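Local coordinates for protein eukaryotic peptide chain release factor GTP-binding subunit (Schizosaccharomyces pombe, PDB 1R5B) that serves as the GTP-binding subunit of a eukaryotic peptide chain release factor, a protein of the elongation factor Tu family with a P-loop domain followed by two beta-rich domains, at residues A[152-163]-A[202-213]. Numbering follows the deposited sequence.
Sequences ISARRGEFEAGF and RYKECVDKLSMF
A154 and C206 bring the two backbones nearest, CA to CA 6.8 Å, where strand 147-153 ends and its chain passes through a loop to the short helix 158-161, while F163 lies against F213 at the other end of the contact. The side chains illustrate how a single arginine can tie a loop and the short helix after it to a neighbouring helix. R202 sends NH1 to A154 O (2.7 Å, 164°), meeting that carbonyl from above its plane, and NH2 to the syn side of E160 OE2 at 2.6 Å. Its NE and NH2 also grip E205 OE1 side-on; with all three acceptors close to its plane, the guanidinium is held against rotation. R156 runs back alongside R202, and its NH1 makes a long salt bridge to E205 OE1 (3.8 Å). Deeper in, F159 is a knob among R202, C206, K209 and L210. C206 SG sits 3.6 Å from the F159 ring centroid, almost on the normal, a sulfur-aromatic contact, while F163 CE1 lies over the opposite face. F163 turns an edge to the face of F213 (planes 76° apart), and K209 NZ makes an off-centre cation-pi contact with the F163 ring. I152 CG1 meets L210 CD1 (4.0 Å), and L210 also rests on V186 and I188 of strand 184-189. Helix 200-218 thus packs on the parallel sheet and on helix 158-161, within the P-loop alpha/beta fold.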
ATOM      1  N   ILE A 152       5.342  20.802  10.737  1.00 32.15           N
ATOM      2  CA  ILE A 152       5.377  22.255  10.909  1.00 31.93           C
ATOM      3  C   ILE A 152       4.840  22.635  12.290  1.00 32.01           C
ATOM      4  O   ILE A 152       3.849  22.076  12.744  1.00 32.58           O
ATOM      5  CB  ILE A 152       4.535  22.946   9.817  1.00 31.61           C
ATOM      6  CG1 ILE A 152       5.092  22.649   8.416  1.00 31.51           C
ATOM      7  CG2 ILE A 152       4.482  24.458  10.047  1.00 32.29           C
ATOM      8  CD1 ILE A 152       6.414  23.337   8.084  1.00 31.28           C
ATOM      9  N   SER A 153       5.500  23.576  12.957  1.00 31.98           N
ATOM     10  CA  SER A 153       5.021  24.078  14.235  1.00 32.08           C
ATOM     11  C   SER A 153       3.925  25.108  14.017  1.00 32.41           C
ATOM     12  O   SER A 153       4.071  26.011  13.192  1.00 32.39           O
ATOM     13  CB  SER A 153       6.152  24.729  15.022  1.00 32.01           C
ATOM     14  OG  SER A 153       5.636  25.401  16.157  1.00 31.75           O
ATOM     15  N   ALA A 154       2.847  24.979  14.785  1.00 32.78           N
ATOM     16  CA  ALA A 154       1.721  25.904  14.731  1.00 33.14           C
ATOM     17  C   ALA A 154       1.867  27.035  15.745  1.00 33.62           C
ATOM     18  O   ALA A 154       1.110  27.992  15.701  1.00 33.67           O
ATOM     19  CB  ALA A 154       0.420  25.163  14.968  1.00 33.01           C
ATOM     20  N   ARG A 155       2.824  26.922  16.661  1.00 34.31           N
ATOM     21  CA  ARG A 155       3.080  27.974  17.649  1.00 34.92           C
ATOM     22  C   ARG A 155       3.284  29.342  16.985  1.00 35.12           C
ATOM     23  O   ARG A 155       3.969  29.441  15.974  1.00 35.15           O
ATOM     24  CB  ARG A 155       4.315  27.619  18.481  1.00 35.08           C
ATOM     25  CG  ARG A 155       4.645  28.603  19.619  1.00 36.38           C
ATOM     26  CD  ARG A 155       6.123  28.650  19.995  1.00 37.77           C
ATOM     27  NE  ARG A 155       6.649  27.315  20.302  1.00 39.29           N
ATOM     28  CZ  ARG A 155       7.288  26.963  21.419  1.00 41.37           C
ATOM     29  NH1 ARG A 155       7.514  27.838  22.405  1.00 42.63           N
ATOM     30  NH2 ARG A 155       7.705  25.704  21.556  1.00 41.99           N
ATOM     31  N   ARG A 156       2.691  30.387  17.555  1.00 35.30           N
ATOM     32  CA  ARG A 156       2.896  31.745  17.050  1.00 35.65           C
ATOM     33  C   ARG A 156       4.363  32.121  17.228  1.00 35.31           C
ATOM     34  O   ARG A 156       4.978  31.782  18.247  1.00 35.32           O
ATOM     35  CB  ARG A 156       1.983  32.744  17.779  1.00 36.16           C
ATOM     36  CG  ARG A 156       0.494  32.524  17.502  1.00 37.45           C
ATOM     37  CD  ARG A 156      -0.446  33.618  18.023  1.00 38.62           C
ATOM     38  NE  ARG A 156      -1.833  33.169  17.908  1.00 40.54           N
ATOM     39  CZ  ARG A 156      -2.551  33.157  16.778  1.00 42.55           C
ATOM     40  NH1 ARG A 156      -2.048  33.611  15.625  1.00 43.03           N
ATOM     41  NH2 ARG A 156      -3.797  32.690  16.802  1.00 43.05           N
ATOM     42  N   GLY A 157       4.922  32.816  16.239  1.00 34.90           N
ATOM     43  CA  GLY A 157       6.356  33.079  16.197  1.00 34.77           C
ATOM     44  C   GLY A 157       7.141  32.001  15.461  1.00 34.60           C
ATOM     45  O   GLY A 157       7.840  32.299  14.503  1.00 34.54           O
ATOM     46  N   GLU A 158       7.008  30.747  15.883  1.00 34.39           N
ATOM     47  CA  GLU A 158       7.810  29.653  15.321  1.00 34.62           C
ATOM     48  C   GLU A 158       7.411  29.303  13.876  1.00 33.94           C
ATOM     49  O   GLU A 158       8.267  29.182  13.005  1.00 33.57           O
ATOM     50  CB  GLU A 158       7.706  28.413  16.219  1.00 35.13           C
ATOM     51  CG  GLU A 158       8.928  27.504  16.206  1.00 36.12           C
ATOM     52  CD  GLU A 158       8.677  26.198  16.934  1.00 37.52           C
ATOM     53  OE1 GLU A 158       9.433  25.229  16.715  1.00 39.85           O
ATOM     54  OE2 GLU A 158       7.712  26.133  17.718  1.00 37.81           O
ATOM     55  N   PHE A 159       6.109  29.132  13.654  1.00 33.51           N
ATOM     56  CA  PHE A 159       5.518  28.944  12.323  1.00 33.30           C
ATOM     57  C   PHE A 159       6.012  29.970  11.327  1.00 33.39           C
ATOM     58  O   PHE A 159       6.642  29.636  10.349  1.00 33.61           O
ATOM     59  CB  PHE A 159       3.988  29.045  12.409  1.00 32.98           C
ATOM     60  CG  PHE A 159       3.301  28.913  11.092  1.00 32.12           C
ATOM     61  CD1 PHE A 159       3.249  27.686  10.451  1.00 31.23           C
ATOM     62  CD2 PHE A 159       2.704  30.007  10.488  1.00 31.67           C
ATOM     63  CE1 PHE A 159       2.618  27.545   9.230  1.00 30.86           C
ATOM     64  CE2 PHE A 159       2.067  29.876   9.263  1.00 31.57           C
ATOM     65  CZ  PHE A 159       2.030  28.634   8.631  1.00 31.19           C
ATOM     66  N   GLU A 160       5.696  31.226  11.602  1.00 33.83           N
ATOM     67  CA  GLU A 160       6.078  32.370  10.786  1.00 33.89           C
ATOM     68  C   GLU A 160       7.563  32.400  10.494  1.00 33.86           C
ATOM     69  O   GLU A 160       7.960  32.692   9.373  1.00 33.97           O
ATOM     70  CB  GLU A 160       5.671  33.669  11.495  1.00 33.71           C
ATOM     71  CG  GLU A 160       4.207  34.044  11.284  1.00 33.82           C
ATOM     72  CD  GLU A 160       3.199  33.263  12.159  1.00 33.77           C
ATOM     73  OE1 GLU A 160       3.562  32.319  12.892  1.00 31.25           O
ATOM     74  OE2 GLU A 160       2.010  33.631  12.125  1.00 35.29           O
ATOM     75  N   ALA A 161       8.376  32.081  11.499  1.00 33.78           N
ATOM     76  CA  ALA A 161       9.829  32.181  11.379  1.00 33.68           C
ATOM     77  C   ALA A 161      10.376  31.318  10.240  1.00 33.74           C
ATOM     78  O   ALA A 161      11.324  31.716   9.558  1.00 33.55           O
ATOM     79  CB  ALA A 161      10.497  31.811  12.692  1.00 33.59           C
ATOM     80  N   GLY A 162       9.768  30.151  10.029  1.00 33.58           N
ATOM     81  CA  GLY A 162      10.181  29.236   8.981  1.00 33.68           C
ATOM     82  C   GLY A 162      10.097  29.787   7.569  1.00 34.13           C
ATOM     83  O   GLY A 162      10.794  29.292   6.674  1.00 33.70           O
ATOM     84  N   PHE A 163       9.248  30.800   7.369  1.00 34.78           N
ATOM     85  CA  PHE A 163       9.093  31.466   6.068  1.00 35.11           C
ATOM     86  C   PHE A 163       9.868  32.774   5.948  1.00 35.83           C
ATOM     87  O   PHE A 163      10.065  33.251   4.837  1.00 36.21           O
ATOM     88  CB  PHE A 163       7.625  31.760   5.783  1.00 34.83           C
ATOM     89  CG  PHE A 163       6.722  30.581   5.957  1.00 34.09           C
ATOM     90  CD1 PHE A 163       5.999  30.414   7.122  1.00 33.39           C
ATOM     91  CD2 PHE A 163       6.582  29.648   4.946  1.00 34.11           C
ATOM     92  CE1 PHE A 163       5.155  29.343   7.285  1.00 33.54           C
ATOM     93  CE2 PHE A 163       5.745  28.559   5.098  1.00 34.01           C
ATOM     94  CZ  PHE A 163       5.024  28.405   6.277  1.00 34.38           C
ATOM     95  N   ARG A 202      -6.223  29.327  13.763  1.00 35.25           N
ATOM     96  CA  ARG A 202      -4.779  29.145  13.647  1.00 34.96           C
ATOM     97  C   ARG A 202      -4.470  28.059  12.629  1.00 34.82           C
ATOM     98  O   ARG A 202      -3.552  28.198  11.826  1.00 34.74           O
ATOM     99  CB  ARG A 202      -4.179  28.733  14.995  1.00 35.02           C
ATOM    100  CG  ARG A 202      -2.907  29.458  15.386  1.00 35.32           C
ATOM    101  CD  ARG A 202      -1.684  29.163  14.508  1.00 35.11           C
ATOM    102  NE  ARG A 202      -1.257  30.375  13.810  1.00 34.99           N
ATOM    103  CZ  ARG A 202      -0.002  30.835  13.689  1.00 34.76           C
ATOM    104  NH1 ARG A 202       1.046  30.189  14.192  1.00 33.24           N
ATOM    105  NH2 ARG A 202       0.200  31.978  13.039  1.00 34.13           N
ATOM    106  N   TYR A 203      -5.241  26.974  12.677  1.00 34.38           N
ATOM    107  CA  TYR A 203      -5.019  25.827  11.804  1.00 34.12           C
ATOM    108  C   TYR A 203      -5.239  26.218  10.356  1.00 34.12           C
ATOM    109  O   TYR A 203      -4.401  25.948   9.506  1.00 33.69           O
ATOM    110  CB  TYR A 203      -5.955  24.667  12.168  1.00 33.79           C
ATOM    111  CG  TYR A 203      -5.812  23.473  11.253  1.00 33.24           C
ATOM    112  CD1 TYR A 203      -4.707  22.639  11.334  1.00 32.50           C
ATOM    113  CD2 TYR A 203      -6.769  23.190  10.291  1.00 33.17           C
ATOM    114  CE1 TYR A 203      -4.566  21.552  10.486  1.00 32.36           C
ATOM    115  CE2 TYR A 203      -6.638  22.090   9.438  1.00 31.97           C
ATOM    116  CZ  TYR A 203      -5.542  21.279   9.542  1.00 31.86           C
ATOM    117  OH  TYR A 203      -5.411  20.194   8.698  1.00 31.00           O
ATOM    118  N   LYS A 204      -6.384  26.845  10.100  1.00 34.36           N
ATOM    119  CA  LYS A 204      -6.737  27.346   8.778  1.00 34.65           C
ATOM    120  C   LYS A 204      -5.722  28.369   8.291  1.00 34.17           C
ATOM    121  O   LYS A 204      -5.373  28.365   7.117  1.00 34.43           O
ATOM    122  CB  LYS A 204      -8.135  27.991   8.778  1.00 35.17           C
ATOM    123  CG  LYS A 204      -9.222  27.151   8.107  1.00 37.00           C
ATOM    124  CD  LYS A 204     -10.458  28.006   7.748  1.00 39.64           C
ATOM    125  CE  LYS A 204     -11.484  27.224   6.916  1.00 40.77           C
ATOM    126  NZ  LYS A 204     -11.627  25.804   7.377  1.00 41.55           N
ATOM    127  N   GLU A 205      -5.257  29.234   9.194  1.00 33.26           N
ATOM    128  CA  GLU A 205      -4.258  30.244   8.858  1.00 32.90           C
ATOM    129  C   GLU A 205      -2.937  29.597   8.466  1.00 32.65           C
ATOM    130  O   GLU A 205      -2.309  30.022   7.509  1.00 32.93           O
ATOM    131  CB  GLU A 205      -4.025  31.221  10.024  1.00 32.91           C
ATOM    132  CG  GLU A 205      -3.063  32.358   9.686  1.00 32.66           C
ATOM    133  CD  GLU A 205      -2.610  33.147  10.892  1.00 33.10           C
ATOM    134  OE1 GLU A 205      -2.753  32.642  12.023  1.00 33.55           O
ATOM    135  OE2 GLU A 205      -2.105  34.279  10.707  1.00 33.70           O
ATOM    136  N   CYS A 206      -2.529  28.570   9.204  1.00 32.31           N
ATOM    137  CA  CYS A 206      -1.290  27.854   8.936  1.00 31.86           C
ATOM    138  C   CYS A 206      -1.371  27.068   7.632  1.00 31.85           C
ATOM    139  O   CYS A 206      -0.407  27.010   6.883  1.00 31.43           O
ATOM    140  CB  CYS A 206      -0.958  26.908  10.090  1.00 31.79           C
ATOM    141  SG  CYS A 206      -0.390  27.748  11.588  1.00 30.74           S
ATOM    142  N   VAL A 207      -2.534  26.490   7.362  1.00 31.95           N
ATOM    143  CA  VAL A 207      -2.733  25.665   6.177  1.00 32.10           C
ATOM    144  C   VAL A 207      -2.758  26.554   4.936  1.00 32.08           C
ATOM    145  O   VAL A 207      -2.063  26.270   3.979  1.00 32.30           O
ATOM    146  CB  VAL A 207      -4.038  24.831   6.277  1.00 32.17           C
ATOM    147  CG1 VAL A 207      -4.483  24.289   4.909  1.00 32.64           C
ATOM    148  CG2 VAL A 207      -3.840  23.695   7.242  1.00 32.67           C
ATOM    149  N   ASP A 208      -3.544  27.626   4.965  1.00 31.89           N
ATOM    150  CA  ASP A 208      -3.647  28.543   3.831  1.00 32.09           C
ATOM    151  C   ASP A 208      -2.283  29.126   3.447  1.00 31.54           C
ATOM    152  O   ASP A 208      -1.971  29.262   2.270  1.00 31.05           O
ATOM    153  CB  ASP A 208      -4.623  29.692   4.135  1.00 32.51           C
ATOM    154  CG  ASP A 208      -6.064  29.209   4.331  1.00 34.52           C
ATOM    155  OD1 ASP A 208      -6.300  27.968   4.319  1.00 37.50           O
ATOM    156  OD2 ASP A 208      -7.027  30.001   4.510  1.00 36.00           O
ATOM    157  N   LYS A 209      -1.478  29.454   4.448  1.00 31.13           N
ATOM    158  CA  LYS A 209      -0.155  29.997   4.213  1.00 31.25           C
ATOM    159  C   LYS A 209       0.756  28.932   3.625  1.00 31.22           C
ATOM    160  O   LYS A 209       1.499  29.207   2.689  1.00 31.01           O
ATOM    161  CB  LYS A 209       0.432  30.543   5.521  1.00 31.51           C
ATOM    162  CG  LYS A 209       1.845  31.112   5.415  1.00 32.87           C
ATOM    163  CD  LYS A 209       1.894  32.383   4.585  1.00 35.05           C
ATOM    164  CE  LYS A 209       3.212  32.530   3.817  1.00 37.23           C
ATOM    165  NZ  LYS A 209       4.303  33.069   4.675  1.00 38.38           N
ATOM    166  N   LEU A 210       0.696  27.714   4.165  1.00 30.96           N
ATOM    167  CA  LEU A 210       1.553  26.639   3.680  1.00 31.11           C
ATOM    168  C   LEU A 210       1.174  26.293   2.232  1.00 31.11           C
ATOM    169  O   LEU A 210       2.031  26.048   1.387  1.00 30.69           O
ATOM    170  CB  LEU A 210       1.456  25.404   4.574  1.00 30.98           C
ATOM    171  CG  LEU A 210       2.435  25.376   5.738  1.00 31.46           C
ATOM    172  CD1 LEU A 210       1.904  24.496   6.835  1.00 31.44           C
ATOM    173  CD2 LEU A 210       3.794  24.878   5.295  1.00 32.55           C
ATOM    174  N   SER A 211      -0.121  26.317   1.960  1.00 31.08           N
ATOM    175  CA  SER A 211      -0.649  26.004   0.644  1.00 31.16           C
ATOM    176  C   SER A 211      -0.124  26.977  -0.419  1.00 30.42           C
ATOM    177  O   SER A 211       0.332  26.570  -1.476  1.00 30.27           O
ATOM    178  CB  SER A 211      -2.173  26.036   0.702  1.00 31.06           C
ATOM    179  OG  SER A 211      -2.701  25.680  -0.547  1.00 32.69           O
ATOM    180  N   MET A 212      -0.168  28.267  -0.127  1.00 30.10           N
ATOM    181  CA  MET A 212       0.395  29.259  -1.042  1.00 29.95           C
ATOM    182  C   MET A 212       1.919  29.088  -1.190  1.00 29.67           C
ATOM    183  O   MET A 212       2.443  29.101  -2.297  1.00 29.76           O
ATOM    184  CB  MET A 212       0.042  30.666  -0.579  1.00 29.65           C
ATOM    185  CG  MET A 212      -1.454  30.966  -0.644  1.00 30.17           C
ATOM    186  SD  MET A 212      -2.184  30.715  -2.287  1.00 28.81           S
ATOM    187  CE  MET A 212      -2.073  32.325  -2.904  1.00 28.96           C
ATOM    188  N   PHE A 213       2.609  28.858  -0.081  1.00 29.32           N
ATOM    189  CA  PHE A 213       4.064  28.856  -0.068  1.00 29.02           C
ATOM    190  C   PHE A 213       4.634  27.618  -0.757  1.00 28.87           C
ATOM    191  O   PHE A 213       5.591  27.719  -1.508  1.00 27.76           O
ATOM    192  CB  PHE A 213       4.555  28.983   1.382  1.00 29.12           C
ATOM    193  CG  PHE A 213       6.053  28.953   1.549  1.00 28.30           C
ATOM    194  CD1 PHE A 213       6.783  30.119   1.538  1.00 28.22           C
ATOM    195  CD2 PHE A 213       6.717  27.752   1.773  1.00 28.38           C
ATOM    196  CE1 PHE A 213       8.161  30.099   1.716  1.00 28.27           C
ATOM    197  CE2 PHE A 213       8.088  27.725   1.948  1.00 28.25           C
ATOM    198  CZ  PHE A 213       8.809  28.903   1.918  1.00 27.90           C
TER